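Local coordinates for protein SusD homolog (Bacteroides thetaiotaomicron, PDB 4MRU) that probably binds mucin O-glycans as a SusD-like outer membrane lipoprotein and also binds magnesium, at residues Y72-D77 and R461-N466; A81-V86 and G126-S131. All coordinates share one frame; numbering follows the deposited sequence.

How the contacts relate
Following the chain from the N terminus, Y72-D77 comes first, in the loop after strand 58-60. Helix 81-100 then begins with A81-V86, the first half of contact 2. Its partner G126-S131 follows helix 104-125, so contact 2 closes a short, almost wholly helical loop. Contact 1 closes only at R461-N466, near the C terminus. Contact 2 is therefore nested inside contact 1, with centres about 13 Å apart. The two contacts also touch. Y464 OH probably donates to P127 O at 2.6 Å, and P465 packs on F83 and T84. The late loop thus meets both halves of contact 2 at the ends of an early helix pair.

Contact 1 (Y72-D77 and R461-N466); sequences YNPKTD and RLMYPN. With EDO (1,2-ethanediol), chain G.
Beside the touching pairs P74–M463 and T76–N466, each segment carries flat groups of its own. The phenol ring of Y72 has O2 of a bound 1,2-ethanediol at its edge, in the ring plane. Y72 OH and the diol O2 are modelled as a hydrogen bond of 2.4 Å, a doubtful, very short length. The diol probably comes from the crystallisation liquor. In R461-N466, one face of the Y464 ring carries NH2 of R461, 3.3 Å above the plane and offset toward the rim. Y464 CE1 in turn lies in the guanidinium plane, at its edge. The guanidinium therefore stands on the ring through its rim and is not laid flat over it. A salt bridge from R461 to D494 also holds the guanidinium.

Two irregular loops meet here, at the border of the helical SusD fold. One runs into helix 81-100, the other into helix 466-471. R461-P465 is extended; Y72-D77 is extended only at P74 and K75 and then enters a 3-10 turn at T76-D77. The side chains of the two loops meet sparsely. CB of P74 points toward the other loop, and P74 CG lies 4.5 Å from CE of selenomethionine M463. That is a loose apolar contact. The closest approach is between the exposed residues T76 and N466, where T76 CG2 lies 3.7 Å from N466 CB. The methyl gets there because CG2 is anti to the backbone N, while OG1 lies beside it. The two side chains cross at a slant. A water joins the same two residues through the backbone. It donates to T76 O at 2.8 Å and accepts from N466 N at 2.8 Å.

Contact 2 (A81-V86 and G126-S131); sequences APFTDV and GPIPYS
The first turn of helix 81-100 meets the loop that leaves helix 104-125, next in the chain, in the SusD fold of the TPR clan. F83 carries the whole contact from the helix side, and I128 and P129 receive it. The helix opens with a wider pi-type turn over 81-85. A weak bond from V86 N to A81 O, 3.4 Å long, spans it. F83 sits within this turn and sends its ring out to the loop. With chi1 at -178°, its CG is anti to the backbone N, which carries the ring tip beyond the helix.

CZ of F83 comes within 3.7 Å of P129 CD and 4.0 Å of P129 CG. The neighbouring ring atom CE2 lies 3.9 Å from P129 CD. The two side chains approach from opposite directions. The proline carbons reach CZ and CE2 obliquely. I128 adds a lighter touch through its branch methyl, with CG2 at 4.3 Å from F83 CE2. At the CD1 edge, across the ring from CE2, T84 OG1 lies in the ring plane.

On the loop side, G126 is the first residue to leave helix 104-125. Its phi of 96° and psi of -121° suit a glycine and turn the chain into the segment that presents I128 and P129. All three touching residues are buried.

Y125, at the end of helix 104-125, meets the F83 ring edge-to-face. V86 packs on I117 and V121 of that helix, and P82 reaches M46 of helix 40-54. I128 leans on V155 of helix 152-173, so the contact lies where helices 81-100, 104-125 and 152-173 come together.

Contact 1 (Y72-D77 and R461-N466)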
ATOM      1  N   TYR A  72      13.455   4.045 -12.109  1.00 15.90           N
ATOM      2  CA  TYR A  72      12.333   4.175 -13.057  1.00 18.38           C
ATOM      3  C   TYR A  72      12.547   3.404 -14.361  1.00 18.72           C
ATOM      4  O   TYR A  72      11.854   3.664 -15.346  1.00 20.87           O
ATOM      5  CB  TYR A  72      12.007   5.663 -13.353  1.00 20.03           C
ATOM      6  CG  TYR A  72      11.715   6.545 -12.148  1.00 18.06           C
ATOM      7  CD1 TYR A  72      11.305   6.035 -10.938  1.00 18.23           C
ATOM      8  CD2 TYR A  72      11.841   7.929 -12.242  1.00 22.64           C
ATOM      9  CE1 TYR A  72      10.963   6.871  -9.885  1.00 19.97           C
ATOM     10  CE2 TYR A  72      11.569   8.770 -11.170  1.00 22.15           C
ATOM     11  CZ  TYR A  72      11.143   8.228  -9.973  1.00 18.84           C
ATOM     12  OH  TYR A  72      10.845   9.061  -8.922  1.00 19.04           O
ATOM     13  N   ASN A  73      13.482   2.445 -14.355  1.00 20.37           N
ATOM     14  CA  ASN A  73      13.772   1.675 -15.562  1.00 19.66           C
ATOM     15  C   ASN A  73      13.869   0.202 -15.222  1.00 19.40           C
ATOM     16  O   ASN A  73      14.821  -0.459 -15.598  1.00 20.76           O
ATOM     17  CB  ASN A  73      15.030   2.191 -16.276  1.00 19.84           C
ATOM     18  CG  ASN A  73      16.297   1.904 -15.521  1.00 22.15           C
ATOM     19  OD1 ASN A  73      16.320   1.859 -14.287  1.00 20.01           O
ATOM     20  ND2 ASN A  73      17.365   1.692 -16.266  1.00 21.50           N
ATOM     21  N   PRO A  74      12.845  -0.332 -14.545  1.00 19.85           N
ATOM     22  CA  PRO A  74      12.927  -1.745 -14.218  1.00 20.69           C
ATOM     23  C   PRO A  74      13.147  -2.596 -15.468  1.00 22.46           C
ATOM     24  O   PRO A  74      12.555  -2.339 -16.510  1.00 22.60           O
ATOM     25  CB  PRO A  74      11.564  -2.046 -13.606  1.00 20.63           C
ATOM     26  CG  PRO A  74      10.634  -0.994 -14.107  1.00 21.30           C
ATOM     27  CD  PRO A  74      11.509   0.221 -14.295  1.00 22.03           C
ATOM     28  N   LYS A  75      14.017  -3.583 -15.351  1.00 21.60           N
ATOM     29  CA  LYS A  75      14.221  -4.534 -16.411  1.00 23.76           C
ATOM     30  C   LYS A  75      12.872  -5.090 -16.862  1.00 26.73           C
ATOM     31  O   LYS A  75      12.009  -5.383 -16.034  1.00 22.02           O
ATOM     32  CB  LYS A  75      15.098  -5.642 -15.927  1.00 26.43           C
ATOM     33  CG  LYS A  75      15.512  -6.586 -16.996  1.00 28.60           C
ATOM     34  CD  LYS A  75      16.478  -7.595 -16.433  1.00 36.64           C
ATOM     35  CE  LYS A  75      16.962  -8.477 -17.580  1.00 42.12           C
ATOM     36  NZ  LYS A  75      17.713  -9.613 -17.026  1.00 42.75           N
ATOM     37  N   THR A  76      12.702  -5.208 -18.169  1.00 22.98           N
ATOM     38  CA  THR A  76      11.406  -5.528 -18.778  1.00 26.34           C
ATOM     39  C   THR A  76      10.745  -6.763 -18.148  1.00 24.95           C
ATOM     40  O   THR A  76       9.598  -6.718 -17.805  1.00 25.06           O
ATOM     41  CB  THR A  76      11.563  -5.788 -20.275  1.00 29.97           C
ATOM     42  OG1 THR A  76      12.146  -4.648 -20.863  1.00 40.12           O
ATOM     43  CG2 THR A  76      10.213  -6.049 -20.940  1.00 34.51           C
ATOM     44  N   ASP A  77      11.473  -7.858 -18.008  1.00 24.83           N
ATOM     45  CA  ASP A  77      10.836  -9.074 -17.484  1.00 25.70           C
ATOM     46  C   ASP A  77      10.614  -9.001 -15.950  1.00 24.61           C
ATOM     47  O   ASP A  77       9.909  -9.804 -15.398  1.00 23.65           O
ATOM     48  CB  ASP A  77      11.559 -10.374 -17.968  1.00 34.75           C
ATOM     49  CG  ASP A  77      12.970 -10.532 -17.464  1.00 39.45           C
ATOM     50  OD1 ASP A  77      13.438  -9.699 -16.676  1.00 47.92           O
ATOM     51  OD2 ASP A  77      13.625 -11.526 -17.881  1.00 55.17           O
ATOM     52  N   ARG A 461       2.474   5.270 -12.223  1.00 18.86           N
ATOM     53  CA  ARG A 461       1.957   3.953 -12.401  1.00 15.87           C
ATOM     54  C   ARG A 461       3.089   3.052 -12.895  1.00 17.62           C
ATOM     55  O   ARG A 461       4.172   3.528 -13.227  1.00 19.83           O
ATOM     56  CB  ARG A 461       0.822   3.949 -13.419  1.00 16.36           C
ATOM     57  CG  ARG A 461       1.262   4.440 -14.808  1.00 15.01           C
ATOM     58  CD  ARG A 461       0.117   4.455 -15.793  1.00 17.65           C
ATOM     59  NE  ARG A 461      -0.335   3.137 -16.214  1.00 19.02           N
ATOM     60  CZ  ARG A 461       0.214   2.393 -17.183  1.00 20.91           C
ATOM     61  NH1 ARG A 461       1.294   2.796 -17.845  1.00 20.18           N
ATOM     62  NH2 ARG A 461      -0.328   1.208 -17.488  1.00 21.65           N
ATOM     63  N   LEU A 462       2.830   1.750 -12.970  1.00 21.57           N
ATOM     64  CA  LEU A 462       3.718   0.795 -13.632  1.00 19.02           C
ATOM     65  C   LEU A 462       3.243   0.518 -15.063  1.00 19.25           C
ATOM     66  O   LEU A 462       2.050   0.579 -15.342  1.00 23.75           O
ATOM     67  CB  LEU A 462       3.773  -0.557 -12.923  1.00 20.34           C
ATOM     68  CG  LEU A 462       4.744  -0.792 -11.821  1.00 31.83           C
ATOM     69  CD1 LEU A 462       4.776  -2.290 -11.453  1.00 26.23           C
ATOM     70  CD2 LEU A 462       6.125  -0.289 -12.223  1.00 31.62           C
HETATM   71  N   MSE A 463       4.184   0.120 -15.905  1.00 18.15           N
HETATM   72  CA  MSE A 463       3.925  -0.156 -17.309  1.00 20.64           C
HETATM   73  C   MSE A 463       3.485  -1.586 -17.461  1.00 19.70           C
HETATM   74  O   MSE A 463       3.893  -2.428 -16.690  1.00 19.03           O
HETATM   75  CB  MSE A 463       5.182   0.054 -18.157  1.00 21.35           C
HETATM   76  CG  MSE A 463       5.633   1.504 -18.096  1.00 23.66           C
HETATM   77 SE   MSE A 463       6.984   1.702 -16.662  0.75 33.94          SE
HETATM   78  CE  MSE A 463       8.539   0.907 -17.596  1.00 28.80           C
ATOM     79  N   TYR A 464       2.635  -1.860 -18.441  1.00 19.69           N
ATOM     80  CA  TYR A 464       2.150  -3.227 -18.669  1.00 21.23           C
ATOM     81  C   TYR A 464       3.292  -4.131 -19.093  1.00 20.75           C
ATOM     82  O   TYR A 464       4.244  -3.664 -19.655  1.00 19.59           O
ATOM     83  CB  TYR A 464       1.069  -3.255 -19.723  1.00 19.65           C
ATOM     84  CG  TYR A 464      -0.196  -2.498 -19.298  1.00 20.31           C
ATOM     85  CD1 TYR A 464      -0.908  -2.867 -18.168  1.00 17.64           C
ATOM     86  CD2 TYR A 464      -0.688  -1.465 -20.057  1.00 20.12           C
ATOM     87  CE1 TYR A 464      -2.098  -2.221 -17.809  1.00 19.99           C
ATOM     88  CE2 TYR A 464      -1.857  -0.783 -19.703  1.00 17.93           C
ATOM     89  CZ  TYR A 464      -2.570  -1.171 -18.604  1.00 19.21           C
ATOM     90  OH  TYR A 464      -3.733  -0.486 -18.306  1.00 20.94           O
ATOM     91  N   PRO A 465       3.224  -5.410 -18.740  1.00 23.42           N
ATOM     92  CA  PRO A 465       4.353  -6.300 -19.040  1.00 27.60           C
ATOM     93  C   PRO A 465       4.432  -6.611 -20.521  1.00 26.19           C
ATOM     94  O   PRO A 465       3.413  -6.563 -21.239  1.00 20.95           O
ATOM     95  CB  PRO A 465       4.039  -7.568 -18.225  1.00 24.74           C
ATOM     96  CG  PRO A 465       2.609  -7.538 -17.958  1.00 24.97           C
ATOM     97  CD  PRO A 465       2.163  -6.090 -17.995  1.00 24.24           C
ATOM     98  N   ASN A 466       5.619  -7.004 -20.975  1.00 29.11           N
ATOM     99  CA  ASN A 466       5.819  -7.271 -22.377  1.00 27.28           C
ATOM    100  C   ASN A 466       4.968  -8.453 -22.901  1.00 26.66           C
ATOM    101  O   ASN A 466       4.649  -8.508 -24.086  1.00 27.88           O
ATOM    102  CB  ASN A 466       7.292  -7.548 -22.691  1.00 35.70           C
ATOM    103  CG  ASN A 466       7.596  -7.390 -24.186  1.00 36.58           C
ATOM    104  OD1 ASN A 466       7.476  -6.304 -24.741  1.00 42.08           O
ATOM    105  ND2 ASN A 466       7.985  -8.455 -24.817  1.00 40.42           N
TER
HETATM  106  C1  EDO G 605      10.070  10.011  -5.306  1.00 50.05           C
HETATM  107  O1  EDO G 605       9.054   9.203  -4.718  1.00 44.21           O
HETATM  108  C2  EDO G 605      11.155   9.127  -5.902  1.00 48.71           C
HETATM  109  O2  EDO G 605      10.590   8.085  -6.734  1.00 32.44           O
HETATM  110  O   HOH W   1       7.317  -7.918 -18.949  1.00 28.40           O

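Contact 2 (A81-V86 and G126-S131)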
ATOM      1  N   ALA A  81       5.692  -9.814 -12.706  1.00 20.72           N
ATOM      2  CA  ALA A  81       5.087 -10.412 -11.490  1.00 21.27           C
ATOM      3  C   ALA A  81       3.895  -9.640 -10.909  1.00 22.85           C
ATOM      4  O   ALA A  81       2.894 -10.248 -10.588  1.00 22.76           O
ATOM      5  CB  ALA A  81       6.139 -10.622 -10.411  1.00 26.71           C
ATOM      6  N   PRO A  82       3.976  -8.297 -10.802  1.00 21.46           N
ATOM      7  CA  PRO A  82       2.811  -7.607 -10.199  1.00 21.21           C
ATOM      8  C   PRO A  82       1.497  -7.600 -11.023  1.00 22.49           C
ATOM      9  O   PRO A  82       0.467  -7.157 -10.524  1.00 24.79           O
ATOM     10  CB  PRO A  82       3.320  -6.170 -10.016  1.00 23.16           C
ATOM     11  CG  PRO A  82       4.818  -6.277 -10.105  1.00 22.88           C
ATOM     12  CD  PRO A  82       5.052  -7.349 -11.121  1.00 24.64           C
ATOM     13  N   PHE A  83       1.560  -8.005 -12.278  1.00 24.22           N
ATOM     14  CA  PHE A  83       0.398  -8.014 -13.194  1.00 20.04           C
ATOM     15  C   PHE A  83       0.092  -9.434 -13.555  1.00 19.66           C
ATOM     16  O   PHE A  83      -0.929  -9.998 -13.127  1.00 23.18           O
ATOM     17  CB  PHE A  83       0.674  -7.171 -14.460  1.00 19.88           C
ATOM     18  CG  PHE A  83      -0.499  -7.088 -15.423  1.00 18.01           C
ATOM     19  CD1 PHE A  83      -0.666  -8.041 -16.385  1.00 21.95           C
ATOM     20  CD2 PHE A  83      -1.391  -6.049 -15.361  1.00 19.04           C
ATOM     21  CE1 PHE A  83      -1.726  -7.983 -17.271  1.00 23.32           C
ATOM     22  CE2 PHE A  83      -2.460  -5.979 -16.225  1.00 21.75           C
ATOM     23  CZ  PHE A  83      -2.631  -6.947 -17.181  1.00 24.24           C
ATOM     24  N   THR A  84       1.003 -10.043 -14.306  1.00 19.69           N
ATOM     25  CA  THR A  84       0.743 -11.358 -14.867  1.00 22.38           C
ATOM     26  C   THR A  84       0.661 -12.444 -13.781  1.00 22.83           C
ATOM     27  O   THR A  84      -0.241 -13.266 -13.799  1.00 22.92           O
ATOM     28  CB  THR A  84       1.812 -11.753 -15.887  1.00 21.77           C
ATOM     29  OG1 THR A  84       1.869 -10.777 -16.949  1.00 22.28           O
ATOM     30  CG2 THR A  84       1.506 -13.154 -16.497  1.00 25.54           C
ATOM     31  N   ASP A  85       1.606 -12.472 -12.842  1.00 21.97           N
ATOM     32  CA  ASP A  85       1.561 -13.501 -11.777  1.00 22.68           C
ATOM     33  C   ASP A  85       0.385 -13.341 -10.803  1.00 23.44           C
ATOM     34  O   ASP A  85      -0.267 -14.330 -10.445  1.00 20.82           O
ATOM     35  CB  ASP A  85       2.890 -13.540 -11.009  1.00 25.26           C
ATOM     36  CG  ASP A  85       4.053 -13.981 -11.891  1.00 27.73           C
ATOM     37  OD1 ASP A  85       3.816 -14.449 -13.016  1.00 31.61           O
ATOM     38  OD2 ASP A  85       5.214 -13.811 -11.482  1.00 27.77           O
ATOM     39  N   VAL A  86       0.104 -12.117 -10.380  1.00 20.52           N
ATOM     40  CA  VAL A  86      -1.046 -11.894  -9.512  1.00 20.29           C
ATOM     41  C   VAL A  86      -2.336 -12.375 -10.173  1.00 21.02           C
ATOM     42  O   VAL A  86      -3.083 -13.108  -9.577  1.00 18.76           O
ATOM     43  CB  VAL A  86      -1.198 -10.423  -9.090  1.00 19.83           C
ATOM     44  CG1 VAL A  86      -2.409 -10.256  -8.217  1.00 24.36           C
ATOM     45  CG2 VAL A  86       0.010  -9.990  -8.276  1.00 24.49           C
ATOM     46  N   GLY A 126      -3.870   1.146 -13.521  1.00 18.61           N
ATOM     47  CA  GLY A 126      -5.029   1.773 -14.140  1.00 18.09           C
ATOM     48  C   GLY A 126      -5.975   0.696 -14.666  1.00 18.15           C
ATOM     49  O   GLY A 126      -6.398  -0.217 -13.913  1.00 18.73           O
ATOM     50  N   PRO A 127      -6.242   0.718 -15.975  1.00 18.39           N
ATOM     51  CA  PRO A 127      -7.070  -0.361 -16.577  1.00 18.46           C
ATOM     52  C   PRO A 127      -6.405  -1.694 -16.446  1.00 19.19           C
ATOM     53  O   PRO A 127      -5.170  -1.791 -16.611  1.00 21.13           O
ATOM     54  CB  PRO A 127      -7.157   0.010 -18.052  1.00 16.50           C
ATOM     55  CG  PRO A 127      -6.891   1.476 -18.047  1.00 17.58           C
ATOM     56  CD  PRO A 127      -5.888   1.714 -16.984  1.00 15.62           C
ATOM     57  N   ILE A 128      -7.214  -2.682 -16.056  1.00 17.71           N
ATOM     58  CA  ILE A 128      -6.821  -4.058 -15.887  1.00 18.93           C
ATOM     59  C   ILE A 128      -7.971  -4.967 -16.310  1.00 20.48           C
ATOM     60  O   ILE A 128      -9.143  -4.582 -16.234  1.00 20.51           O
ATOM     61  CB  ILE A 128      -6.481  -4.443 -14.416  1.00 18.38           C
ATOM     62  CG1 ILE A 128      -7.633  -4.154 -13.458  1.00 18.68           C
ATOM     63  CG2 ILE A 128      -5.252  -3.705 -13.897  1.00 18.94           C
ATOM     64  CD1 ILE A 128      -7.515  -4.954 -12.177  1.00 19.22           C
ATOM     65  N   PRO A 129      -7.635  -6.189 -16.710  1.00 20.74           N
ATOM     66  CA  PRO A 129      -8.628  -7.252 -16.843  1.00 21.98           C
ATOM     67  C   PRO A 129      -9.250  -7.519 -15.483  1.00 21.59           C
ATOM     68  O   PRO A 129      -8.550  -7.549 -14.507  1.00 23.59           O
ATOM     69  CB  PRO A 129      -7.812  -8.455 -17.292  1.00 23.89           C
ATOM     70  CG  PRO A 129      -6.497  -7.913 -17.738  1.00 29.17           C
ATOM     71  CD  PRO A 129      -6.267  -6.663 -16.973  1.00 24.16           C
ATOM     72  N   TYR A 130     -10.568  -7.561 -15.429  1.00 21.13           N
ATOM     73  CA  TYR A 130     -11.276  -7.746 -14.206  1.00 20.44           C
ATOM     74  C   TYR A 130     -12.644  -8.405 -14.505  1.00 23.10           C
ATOM     75  O   TYR A 130     -12.766  -9.601 -14.364  1.00 27.41           O
ATOM     76  CB  TYR A 130     -11.466  -6.422 -13.439  1.00 18.07           C
ATOM     77  CG  TYR A 130     -11.984  -6.692 -12.012  1.00 20.26           C
ATOM     78  CD1 TYR A 130     -11.172  -7.279 -11.057  1.00 26.80           C
ATOM     79  CD2 TYR A 130     -13.260  -6.325 -11.631  1.00 21.05           C
ATOM     80  CE1 TYR A 130     -11.628  -7.535  -9.756  1.00 23.12           C
ATOM     81  CE2 TYR A 130     -13.707  -6.537 -10.342  1.00 20.97           C
ATOM     82  CZ  TYR A 130     -12.908  -7.168  -9.422  1.00 22.58           C
ATOM     83  OH  TYR A 130     -13.354  -7.423  -8.163  1.00 26.18           O
ATOM     84  N   SER A 131     -13.636  -7.652 -14.976  1.00 25.29           N
ATOM     85  CA  SER A 131     -14.992  -8.207 -15.186  1.00 28.26           C
ATOM     86  C   SER A 131     -15.082  -9.267 -16.307  1.00 33.55           C
ATOM     87  O   SER A 131     -15.966 -10.113 -16.288  1.00 29.85           O
ATOM     88  CB  SER A 131     -16.033  -7.081 -15.444  1.00 23.73           C
ATOM     89  OG  SER A 131     -15.792  -6.442 -16.699  1.00 25.57           O
TER